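Local coordinates for putative 5-carboxymethyl-2-hydroxymuconate isomerase (Pseudomonas aeruginosa, PDB 3E6Q), which is probably a 5-carboxymethyl-2-hydroxymuconate delta-isomerase, a trimeric enzyme that would shift a double bond within its substrate, at residues D91-D94 with A95-Q99; L35-S38 with P39-L43. All blocks are in the same frame, centred on the assembly; numbering follows the deposited sequence.

Interaction 1 (D91-D94 with A95-Q99); sequences DGRD and AATRQ
D94 is the N-cap of helix 95-112, and its partner is T97, in the first turn. Starting at D94, CB meets little beyond its own chain, and CG is held between its own backbone N and carbonyl carbon (chi1 62°), which turns the carboxylate back over the first turn. OD1 does the work at the tip, gripped twice by one residue. T97 N meets it nearly along the C-O axis, 2.9 Å from D94 OD1 with an N-H...O angle of 155°. T97 OG1 donates to the same D94 OD1 at 2.8 Å, arriving from above the carboxylate plane. One main-chain bond follows, from R98 N to D94 O at 3.3 Å.

The other branch of T97 faces R93. T97 CG2 lies over the centre of the R93 guanidinium, 3.8 Å above its plane, while the chain of R93, bent at chi2 and chi3, folds round toward it. R93 NH1 is hydrogen-bonded to Q55. In the conformer given, one of two, D94 O lies over one face of the R98 guanidinium, toward its rim.

The turn leads from strand 82-90 into helix 95-112 at the protein surface. R98 rests on V127 of strand 121-130 and, in that same conformer, makes a salt bridge through NE to E131 of the second subunit.

Interaction 2 (L35-S38 with P39-L43); sequences LETS and PGELL
An N-cap with an apolar contact beneath it opens helix 39-52, just where the chain leaves the short strand 34-35. S38 is the cap residue. Its OG accepts from the amide of E41: E41 N lies 2.9 Å from S38 OG, and the N-H...O angle is 160°. E41 CB lies beside the same S38 OG, at 3.3 Å.

The carbonyl of S38 is held from both faces. L42 N donates to S38 O at 3.0 Å, tilted only 20° from the carbonyl plane, in the first main-chain bond of the helix. From the opposite face T37 OG1 donates to S38 O at 3.1 Å, well above the plane. That second bond helps to set the rotation of T37, where a chi1 of 63° swings OG1 inward over the following carbonyl; the hydroxyl also touches the CB of L42.

The carbon side of T37 meets E41 at about a right angle. In the E41 conformer given, one of two, T37 CB is 3.4 Å from E41 CG, and T37 CG2 is 3.6 Å from the same E41 CG. Beyond CG this conformer bends at chi2, and its OE1 is hydrogen-bonded to Q45 in the next turn. Deeper in, L35 reaches across the turn to L42, L35 CD1 lying 4.1 Å from L42 CD2 as the two leucines cross.

L42 is buried, packing on V108, L109 and A112 of helix 95-112 and on I27 of strand 24-30. L35 and P39 lie on F65 of strand 62-73, and P39 also packs on A70 of the third subunit.

Overall arrangement
Both interactions are N-caps opening a helix, D94 for helix 95-112 in interaction 1 and S38 for helix 39-52 in interaction 2. The aspartate oxygen also takes a threonine hydroxyl; the serine cap instead has a threonine bonded to its carbonyl. They lie on opposite sides of the chain's centre, their own centres 27 Å apart and nearest atoms about 16 Å apart. The helices nevertheless meet, through L42 on V108 and L109. Each end also faces a different partner in the trimer: 91-99 the second subunit, 35-43 the third. An acetate, probably from crystallisation, lies about 4 Å from the L35 side chain, and a sodium ion about 11 Å from that of L42.

Interaction 1 (D91-D94 with A95-Q99)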
# COMPACT_ATOMS: atom_id res chain seq x y z
N ASP A 91 -8.30 7.54 12.62
CA ASP A 91 -7.62 8.37 13.61
C ASP A 91 -8.50 8.63 14.85
O ASP A 91 -9.72 8.49 14.81
CB ASP A 91 -7.15 9.72 13.00
CG ASP A 91 -8.29 10.58 12.39
OD1 ASP A 91 -9.45 10.19 12.32
OD2 ASP A 91 -7.99 11.72 11.94
N GLY A 92 -7.80 8.95 15.93
CA GLY A 92 -8.40 9.44 17.16
C GLY A 92 -8.23 8.52 18.35
O GLY A 92 -8.55 8.93 19.48
N ARG A 93 -7.71 7.30 18.14
CA ARG A 93 -7.42 6.42 19.28
C ARG A 93 -6.11 6.80 19.93
O ARG A 93 -5.34 7.54 19.35
CB ARG A 93 -7.42 4.96 18.91
CG ARG A 93 -8.67 4.48 18.23
CD ARG A 93 -9.90 4.71 19.06
NE ARG A 93 -9.91 4.05 20.39
CZ ARG A 93 -10.40 2.85 20.67
NH1 ARG A 93 -10.93 2.09 19.74
NH2 ARG A 93 -10.37 2.40 21.93
N ASP A 94 -5.90 6.33 21.15
CA ASP A 94 -4.67 6.67 21.89
C ASP A 94 -3.57 5.69 21.56
O ASP A 94 -3.78 4.68 20.88
CB ASP A 94 -4.95 6.77 23.41
CG ASP A 94 -5.44 5.47 24.04
OD1 ASP A 94 -5.22 4.38 23.48
OD2 ASP A 94 -6.04 5.53 25.16
N ALA A 95 -2.37 6.01 22.06
CA ALA A 95 -1.18 5.25 21.74
C ALA A 95 -1.28 3.80 22.20
O ALA A 95 -0.88 2.88 21.46
CB ALA A 95 0.04 5.95 22.42
N ALA A 96 -1.84 3.60 23.40
CA ALA A 96 -1.97 2.27 24.02
C ALA A 96 -2.82 1.33 23.15
O ALA A 96 -2.51 0.14 23.01
CB ALA A 96 -2.60 2.38 25.48
N THR A 97 -3.91 1.90 22.64
CA THR A 97 -4.84 1.17 21.75
C THR A 97 -4.08 0.67 20.52
O THR A 97 -4.14 -0.50 20.18
CB THR A 97 -6.04 2.02 21.37
OG1 THR A 97 -6.84 2.26 22.58
CG2 THR A 97 -6.92 1.36 20.35
N ARG A 98 -3.42 1.59 19.84
CA ARG A 98 -2.68 1.27 18.63
C ARG A 98 -1.59 0.19 18.90
O ARG A 98 -1.43 -0.80 18.15
CB ARG A 98 -2.12 2.59 18.05
CG ARG A 98 -3.17 3.74 17.74
CD ARG A 98 -2.54 4.83 16.81
NE ARG A 98 -1.50 5.54 17.50
CZ ARG A 98 -1.66 6.65 18.24
NH1 ARG A 98 -2.86 7.18 18.41
NH2 ARG A 98 -0.62 7.21 18.85
N GLN A 99 -0.84 0.37 19.98
CA GLN A 99 0.21 -0.56 20.33
C GLN A 99 -0.36 -1.97 20.58
O GLN A 99 0.18 -2.96 20.13
CB GLN A 99 0.96 -0.06 21.57
CG GLN A 99 2.18 -0.88 21.87
CD GLN A 99 2.95 -0.40 23.09
OE1 GLN A 99 2.82 0.75 23.50
NE2 GLN A 99 3.77 -1.30 23.66

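Interaction 2 (L35-S38 with P39-L43)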
# COMPACT_ATOMS: atom_id res chain seq x y z
N LEU A 35 4.28 -21.02 5.39
CA LEU A 35 3.39 -20.77 6.54
C LEU A 35 2.81 -22.09 7.02
O LEU A 35 2.75 -23.08 6.24
CB LEU A 35 2.19 -19.87 6.11
CG LEU A 35 2.54 -18.48 5.56
CD1 LEU A 35 1.26 -17.76 5.11
CD2 LEU A 35 3.27 -17.66 6.55
N GLU A 36 2.37 -22.10 8.26
CA GLU A 36 1.67 -23.25 8.84
C GLU A 36 0.22 -23.32 8.41
O GLU A 36 -0.47 -24.33 8.65
CB GLU A 36 1.75 -23.20 10.36
CG GLU A 36 3.15 -23.12 10.96
CD GLU A 36 3.96 -24.44 10.85
OE1 GLU A 36 3.44 -25.45 10.33
OE2 GLU A 36 5.14 -24.48 11.27
N THR A 37 -0.29 -22.23 7.85
CA THR A 37 -1.69 -22.16 7.51
C THR A 37 -1.82 -21.66 6.08
O THR A 37 -0.90 -21.07 5.55
CB THR A 37 -2.40 -21.13 8.43
OG1 THR A 37 -1.87 -19.84 8.21
CG2 THR A 37 -2.29 -21.48 9.92
N SER A 38 -2.96 -21.87 5.46
CA SER A 38 -3.23 -21.20 4.20
C SER A 38 -3.27 -19.68 4.43
O SER A 38 -3.44 -19.26 5.58
CB SER A 38 -4.56 -21.62 3.64
OG SER A 38 -5.63 -21.25 4.50
N PRO A 39 -3.11 -18.90 3.37
CA PRO A 39 -3.38 -17.43 3.49
C PRO A 39 -4.75 -17.12 4.06
O PRO A 39 -4.90 -16.24 4.89
CB PRO A 39 -3.25 -16.93 2.05
CG PRO A 39 -2.20 -17.91 1.43
CD PRO A 39 -2.64 -19.24 2.01
N GLY A 40 -5.75 -17.88 3.62
CA GLY A 40 -7.13 -17.66 4.03
C GLY A 40 -7.28 -17.92 5.53
O GLY A 40 -7.98 -17.17 6.24
N GLU A 41 -6.66 -18.99 6.02
CA GLU A 41 -6.65 -19.30 7.45
C GLU A 41 -5.93 -18.25 8.28
O GLU A 41 -6.35 -17.91 9.36
CB GLU A 41 -5.97 -20.64 7.70
CG GLU A 41 -5.76 -21.03 9.16
CD GLU A 41 -7.02 -21.06 10.00
OE1 GLU A 41 -6.87 -21.15 11.23
OE2 GLU A 41 -8.15 -21.00 9.47
N LEU A 42 -4.80 -17.76 7.76
CA LEU A 42 -4.10 -16.69 8.43
C LEU A 42 -4.99 -15.40 8.52
O LEU A 42 -5.05 -14.74 9.58
CB LEU A 42 -2.75 -16.39 7.74
CG LEU A 42 -1.98 -15.17 8.27
CD1 LEU A 42 -1.70 -15.33 9.78
CD2 LEU A 42 -0.67 -14.97 7.41
N LEU A 43 -5.69 -15.08 7.44
CA LEU A 43 -6.65 -13.95 7.45
C LEU A 43 -7.75 -14.18 8.48
O LEU A 43 -8.11 -13.25 9.21
CB LEU A 43 -7.22 -13.65 6.06
CG LEU A 43 -6.21 -13.13 5.04
CD1 LEU A 43 -6.78 -13.15 3.61
CD2 LEU A 43 -5.67 -11.75 5.43